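Local coordinates for protein Wss1p (Saccharomyces cerevisiae FostersO, PDB 5XBN) that is a zinc metalloendopeptidase that cleaves DNA-binding proteins and takes part in repair of toxic DNA-protein cross-links, such as trapped topoisomerase 1 adducts, at residues 113-116 with 117-121; 51-54 with 55-58; 123-126 with 127-131. All blocks are in the same frame, centred on the assembly; numbering follows the deposited sequence.

Contact 1 (113-116 with 117-121). With ZN (zinc ion), chain B.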
# COMPACT_ATOMS: atom_id res chain seq x y z
N MSE A 113 -0.70 -3.58 -0.70
CA MSE A 113 -0.41 -2.41 -1.51
C MSE A 113 -0.32 -2.76 -2.99
O MSE A 113 -0.90 -2.06 -3.83
CB MSE A 113 0.89 -1.74 -1.07
CG MSE A 113 1.26 -0.50 -1.87
SE MSE A 113 -0.05 0.97 -1.71
CE MSE A 113 0.86 2.32 -2.77
N LEU A 114 0.37 -3.85 -3.32
CA LEU A 114 0.52 -4.23 -4.72
C LEU A 114 -0.81 -4.70 -5.32
O LEU A 114 -1.10 -4.43 -6.49
CB LEU A 114 1.58 -5.31 -4.87
CG LEU A 114 3.00 -4.89 -4.43
CD1 LEU A 114 3.99 -6.03 -4.61
CD2 LEU A 114 3.47 -3.66 -5.17
N HIS A 115 -1.62 -5.40 -4.52
CA HIS A 115 -2.98 -5.75 -4.92
C HIS A 115 -3.75 -4.50 -5.30
O HIS A 115 -4.40 -4.44 -6.35
CB HIS A 115 -3.70 -6.49 -3.77
CG HIS A 115 -5.11 -6.90 -4.09
ND1 HIS A 115 -5.50 -8.22 -4.17
CD2 HIS A 115 -6.22 -6.17 -4.33
CE1 HIS A 115 -6.78 -8.29 -4.45
NE2 HIS A 115 -7.25 -7.05 -4.55
N GLU A 116 -3.71 -3.49 -4.44
CA GLU A 116 -4.49 -2.29 -4.73
C GLU A 116 -3.94 -1.48 -5.89
O GLU A 116 -4.71 -0.88 -6.62
CB GLU A 116 -4.60 -1.41 -3.48
CG GLU A 116 -5.24 -2.14 -2.30
CD GLU A 116 -6.61 -2.69 -2.61
OE1 GLU A 116 -7.31 -2.15 -3.49
OE2 GLU A 116 -7.01 -3.66 -1.95
N LEU A 117 -2.61 -1.45 -6.07
CA LEU A 117 -2.04 -0.79 -7.24
C LEU A 117 -2.51 -1.46 -8.53
O LEU A 117 -2.72 -0.80 -9.53
CB LEU A 117 -0.51 -0.79 -7.18
CG LEU A 117 0.07 0.25 -6.21
CD1 LEU A 117 1.57 0.02 -6.05
CD2 LEU A 117 -0.23 1.67 -6.72
N THR A 118 -2.66 -2.77 -8.49
CA THR A 118 -3.13 -3.50 -9.67
C THR A 118 -4.51 -2.98 -10.09
O THR A 118 -4.81 -2.91 -11.28
CB THR A 118 -3.16 -5.02 -9.40
OG1 THR A 118 -1.85 -5.46 -9.01
CG2 THR A 118 -3.58 -5.79 -10.64
N HIS A 119 -5.32 -2.58 -9.12
CA HIS A 119 -6.65 -2.02 -9.39
C HIS A 119 -6.62 -0.61 -10.01
O HIS A 119 -7.66 -0.10 -10.43
CB HIS A 119 -7.48 -1.97 -8.09
CG HIS A 119 -8.04 -3.29 -7.68
ND1 HIS A 119 -8.69 -4.14 -8.56
CD2 HIS A 119 -8.06 -3.92 -6.47
CE1 HIS A 119 -9.08 -5.22 -7.91
NE2 HIS A 119 -8.72 -5.11 -6.64
N ASN A 120 -5.45 0.03 -10.08
CA ASN A 120 -5.32 1.23 -10.92
C ASN A 120 -5.61 0.90 -12.37
O ASN A 120 -6.08 1.75 -13.14
CB ASN A 120 -3.91 1.85 -10.82
CG ASN A 120 -3.74 2.72 -9.59
OD1 ASN A 120 -4.40 2.52 -8.56
ND2 ASN A 120 -2.84 3.71 -9.69
N LEU A 121 -5.33 -0.35 -12.75
CA LEU A 121 -5.49 -0.80 -14.14
C LEU A 121 -6.69 -1.70 -14.34
O LEU A 121 -7.40 -1.59 -15.35
CB LEU A 121 -4.25 -1.55 -14.61
CG LEU A 121 -2.94 -0.78 -14.79
CD1 LEU A 121 -1.80 -1.75 -15.08
CD2 LEU A 121 -3.09 0.23 -15.91
ZN ZN B . -9.04 -6.55 -5.20
O HOH W 1 -10.47 -6.30 -3.87

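Contact 2 (51-54 with 55-58)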
# COMPACT_ATOMS: atom_id res chain seq x y z
N ILE A 51 6.17 2.23 3.25
CA ILE A 51 5.51 1.53 2.15
C ILE A 51 5.56 2.38 0.88
O ILE A 51 5.96 1.91 -0.19
CB ILE A 51 4.03 1.21 2.48
CG1 ILE A 51 3.92 0.20 3.63
CG2 ILE A 51 3.28 0.70 1.23
CD1 ILE A 51 4.23 -1.21 3.23
N ALA A 52 5.19 3.65 1.03
CA ALA A 52 5.20 4.60 -0.09
C ALA A 52 6.58 4.71 -0.72
O ALA A 52 6.72 4.69 -1.93
CB ALA A 52 4.74 5.97 0.37
N HIS A 53 7.60 4.83 0.11
CA HIS A 53 8.97 4.91 -0.38
C HIS A 53 9.37 3.64 -1.11
O HIS A 53 9.92 3.69 -2.21
CB HIS A 53 9.93 5.17 0.79
CG HIS A 53 11.37 5.10 0.42
ND1 HIS A 53 11.92 5.87 -0.58
CD2 HIS A 53 12.39 4.35 0.91
CE1 HIS A 53 13.21 5.60 -0.70
NE2 HIS A 53 13.51 4.68 0.20
N LYS A 54 9.06 2.50 -0.50
CA LYS A 54 9.55 1.24 -1.04
C LYS A 54 8.94 0.93 -2.40
O LYS A 54 9.60 0.30 -3.23
CB LYS A 54 9.28 0.10 -0.07
CG LYS A 54 10.28 0.07 1.09
CD LYS A 54 9.99 -1.09 2.03
CE LYS A 54 11.03 -2.19 1.87
NZ LYS A 54 10.66 -3.41 2.63
N VAL A 55 7.70 1.37 -2.65
CA VAL A 55 7.08 1.11 -3.97
C VAL A 55 7.31 2.19 -5.01
O VAL A 55 6.72 2.15 -6.09
CB VAL A 55 5.54 0.93 -3.90
CG1 VAL A 55 5.22 -0.30 -3.16
CG2 VAL A 55 4.83 2.15 -3.32
N SER A 56 8.16 3.16 -4.71
CA SER A 56 8.31 4.31 -5.60
C SER A 56 8.85 3.92 -6.98
O SER A 56 8.38 4.39 -8.03
CB SER A 56 9.23 5.35 -4.94
OG SER A 56 10.52 4.83 -4.69
N TYR A 57 9.84 3.04 -6.98
CA TYR A 57 10.49 2.66 -8.23
C TYR A 57 9.52 1.89 -9.13
O TYR A 57 9.46 2.11 -10.34
CB TYR A 57 11.74 1.83 -7.93
CG TYR A 57 12.70 1.70 -9.10
CD1 TYR A 57 12.56 0.67 -10.03
CD2 TYR A 57 13.76 2.59 -9.25
CE1 TYR A 57 13.45 0.54 -11.08
CE2 TYR A 57 14.66 2.45 -10.31
CZ TYR A 57 14.49 1.43 -11.22
OH TYR A 57 15.37 1.27 -12.28
N LEU A 58 8.77 0.97 -8.51
CA LEU A 58 7.80 0.14 -9.23
C LEU A 58 6.71 1.03 -9.83
O LEU A 58 6.31 0.85 -10.98
CB LEU A 58 7.19 -0.90 -8.28
CG LEU A 58 6.20 -1.92 -8.87
CD1 LEU A 58 6.91 -2.89 -9.79
CD2 LEU A 58 5.48 -2.67 -7.77
O HOH W 2 9.47 -0.14 -6.00

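Contact 3 (123-126 with 127-131). With ZN (zinc ion), chain B.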
# COMPACT_ATOMS: atom_id res chain seq x y z
N GLY A 123 -10.10 -3.76 -12.76
CA GLY A 123 -11.12 -3.82 -11.73
C GLY A 123 -11.43 -5.21 -11.22
O GLY A 123 -11.17 -5.52 -10.06
N PRO A 124 -12.00 -6.07 -12.09
CA PRO A 124 -12.40 -7.42 -11.68
C PRO A 124 -11.20 -8.29 -11.31
O PRO A 124 -10.10 -8.06 -11.84
CB PRO A 124 -13.11 -7.98 -12.91
CG PRO A 124 -13.43 -6.80 -13.77
CD PRO A 124 -12.35 -5.80 -13.49
N HIS A 125 -11.39 -9.26 -10.42
CA HIS A 125 -10.32 -10.20 -10.07
C HIS A 125 -10.32 -11.33 -11.09
O HIS A 125 -10.71 -12.46 -10.79
CB HIS A 125 -10.49 -10.76 -8.66
CG HIS A 125 -10.35 -9.73 -7.57
ND1 HIS A 125 -11.19 -9.68 -6.48
CD2 HIS A 125 -9.45 -8.73 -7.40
CE1 HIS A 125 -10.83 -8.68 -5.69
NE2 HIS A 125 -9.77 -8.09 -6.23
N ASP A 126 -9.89 -11.01 -12.31
CA ASP A 126 -9.84 -11.99 -13.38
C ASP A 126 -8.40 -12.31 -13.73
O ASP A 126 -7.49 -12.02 -12.96
CB ASP A 126 -10.60 -11.51 -14.62
CG ASP A 126 -10.15 -10.13 -15.11
OD1 ASP A 126 -9.05 -9.66 -14.75
OD2 ASP A 126 -10.92 -9.52 -15.88
N LYS A 127 -8.20 -12.91 -14.89
CA LYS A 127 -6.85 -13.33 -15.27
C LYS A 127 -5.92 -12.14 -15.46
O LYS A 127 -4.76 -12.21 -15.06
CB LYS A 127 -6.89 -14.17 -16.54
CG LYS A 127 -7.33 -15.59 -16.27
CD LYS A 127 -7.24 -16.42 -17.52
CE LYS A 127 -7.66 -17.85 -17.26
NZ LYS A 127 -7.45 -18.65 -18.49
N LYS A 128 -6.42 -11.07 -16.06
CA LYS A 128 -5.65 -9.84 -16.24
C LYS A 128 -5.13 -9.33 -14.91
O LYS A 128 -3.95 -8.97 -14.78
CB LYS A 128 -6.51 -8.75 -16.89
CG LYS A 128 -6.86 -8.97 -18.33
CD LYS A 128 -7.88 -7.94 -18.80
CE LYS A 128 -9.16 -8.04 -17.99
NZ LYS A 128 -10.34 -7.43 -18.65
N PHE A 129 -6.02 -9.29 -13.93
CA PHE A 129 -5.68 -8.80 -12.60
C PHE A 129 -4.58 -9.66 -11.98
O PHE A 129 -3.56 -9.15 -11.54
CB PHE A 129 -6.91 -8.79 -11.68
CG PHE A 129 -6.57 -8.40 -10.26
CD1 PHE A 129 -6.18 -9.36 -9.33
CD2 PHE A 129 -6.62 -7.07 -9.87
CE1 PHE A 129 -5.83 -9.00 -8.04
CE2 PHE A 129 -6.27 -6.71 -8.57
CZ PHE A 129 -5.88 -7.68 -7.66
N TYR A 130 -4.82 -10.97 -11.91
CA TYR A 130 -3.89 -11.84 -11.19
C TYR A 130 -2.54 -11.92 -11.90
O TYR A 130 -1.49 -12.01 -11.26
CB TYR A 130 -4.50 -13.23 -11.03
CG TYR A 130 -5.55 -13.29 -9.96
CD1 TYR A 130 -5.21 -13.15 -8.62
CD2 TYR A 130 -6.89 -13.48 -10.28
CE1 TYR A 130 -6.17 -13.21 -7.64
CE2 TYR A 130 -7.86 -13.55 -9.29
CZ TYR A 130 -7.49 -13.41 -7.97
OH TYR A 130 -8.43 -13.47 -6.97
N ASN A 131 -2.57 -11.88 -13.23
CA ASN A 131 -1.33 -11.90 -13.99
C ASN A 131 -0.47 -10.69 -13.67
O ASN A 131 0.72 -10.79 -13.41
CB ASN A 131 -1.60 -11.94 -15.49
CG ASN A 131 -0.32 -11.87 -16.29
OD1 ASN A 131 0.50 -12.78 -16.22
ND2 ASN A 131 -0.10 -10.76 -16.98
ZN ZN B . -9.04 -6.55 -5.20
O HOH W 1 -10.47 -6.30 -3.87

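Contact 1 (113-116 with 117-121)
His115 and His119, one helical turn apart, both turn their NE2 atoms onto the zinc ion, the metal grip of an HExxH helix. The His119 side chain begins against the helix backbone, with CB 3.3 Å from Glu116 O. Its CG, set beside its own backbone N (chi1 -77°), passes near the carbonyl oxygen of His115. Further out, His119 CD2 has Glu116 OE1 at the ring edge, near its plane, 3.5 Å away, while ND1 is hydrogen-bonded to Phe122 O, which fixes the rotation of the imidazole. At the tip His119 NE2 binds zinc at 2.1 Å. His115 reaches the same ion through NE2 at 2.0 Å. The two rings meet obliquely, their planes 67° apart. On another side of the helix Leu114 O takes two bonds from Thr118, one from N and one from OG1 (2.8 Å), arriving from opposite faces of the carbonyl plane. The CE of Met113, a selenomethionine, meets Leu117 CD1 at 4.1 Å and adds an apolar contact. His125 and a water complete the four zinc ligands. Glu116 OE2, of the active-site residue, lies 4.8 Å from the zinc-bound water, too far for a hydrogen bond here. Zinc would probably polarise this water, and a general-base role for Glu116, as in other HExxH metalloproteases, is probable from the family rather than seen in this distance.

Contact 2 (51-54 with 55-58)
Ser56 holds its OG between its own backbone N and carbonyl carbon (chi1 61°), a torsion that folds the hydroxyl back onto His53 O. Val55 in turn places CG2 in the equivalent position, over the last carbonyls of the preceding turn. Together they mark a helix-to-helix junction: helix 41-54 ends, Val55 leaves helical backbone angles with psi near 9°, and the same residue is the N-cap of helix 56-62. The break shows in the bonding. Val55 N still makes the helical bond to Ile51 O, but Ser56 N turns to His53 O at 3.1 Å rather than to the carbonyl of Ala52. His53 O is therefore gripped twice by one residue: Ser56 OG donates to His53 O at 2.8 Å, lying in the carbonyl plane, while the amide N stands well above that plane. An alanine at Ser56 would take away the hydroxyl donor, and His53 O would probably be left with the less favourably placed amide bond, leaving the junction freer to shift.

The Val55 side chain is buried, with CG2 3.3 Å from Ile51 O and 3.5 Å from Ala52 O. It also packs on Met110 of helix 106-118, while Ala52 O is satisfied by Asn26 ND2. Lys54 O, left without a helical amide partner by the break, is bonded by Gln140 NE2 of helix 127-145 and by a water. That water donates to Lys54 O at 2.8 Å and accepts from Leu58 N, also at 2.8 Å, bridging the two helices across the joint.

Contact 3 (123-126 with 127-131)
Asp126 hands the chain over from loop to helix, its carbonyl oxygen receiving the first full-turn bond of helix 127-145 from Tyr130 N at 3.1 Å, nearly straight at 170°. Just before it, His125 sits at the centre of an inverse gamma turn, closed by a weak bond from Asp126 N back to Pro124 O. This tight turn lets the loop bend sharply as it delivers a zinc ligand and starts a helix within two residues.

Asp126 is the N-cap. Its CG stands between the backbone N and the carbonyl carbon (chi1 54°), which carries the carboxylate round to the helix start, where Asp126 OD1 accepts from Phe129 N at 3.2 Å. The other oxygen, Asp126 OD2, faces Lys128, forming a salt bridge with Lys128 NZ at 3.5 Å and lying still nearer to CE. The negative group at the helix start, where the dipole is positive, probably favours this end electrostatically.

Phe129 points CG anti to its backbone N, which lays its ring face against the edge of the His125 ring. His125 CD2 stands 3.6 Å above the Phe129 plane, over its centre, in an edge-to-face pair with planes 69° apart. The Phe129 face thus packs on the edge of the imidazole whose ligating atom, His125 NE2, binds zinc at 2.0 Å, and probably limits its tilt on that side. Tyr130 lies along the His125 backbone, its CE2 3.4 Å from His125 O and its OH beside His125 CB. Lying at the surface, the loop joins helix 106-118 to helix 127-145; Phe129 reaches inward to the rings of His115 and His119 and to Thr118 on helix 106-118, itself packed against strand 89-96.

Overall arrangement
From the N terminus the chain forms edge strand 29-33 and then helix 41-54, whose junction with helix 56-62 is contact 2. It then runs through the sheet strands 66-72, 81-84 and 89-96 before contact 1 forms in the C-terminal part of helix 106-118, and a short loop leads to contact 3 at the start of helix 127-145. All are local and follow in series; none nests or crosses. Leu58 and Val55 of contact 2 pack against Leu114 and Met113 of contact 1, tying the helix junction to helix 106-118, which carries two of the zinc ligands. Contacts 1 and 3 share the zinc ion and its water. Contacts 2 and 3 stay about 11 Å apart at their nearest atoms.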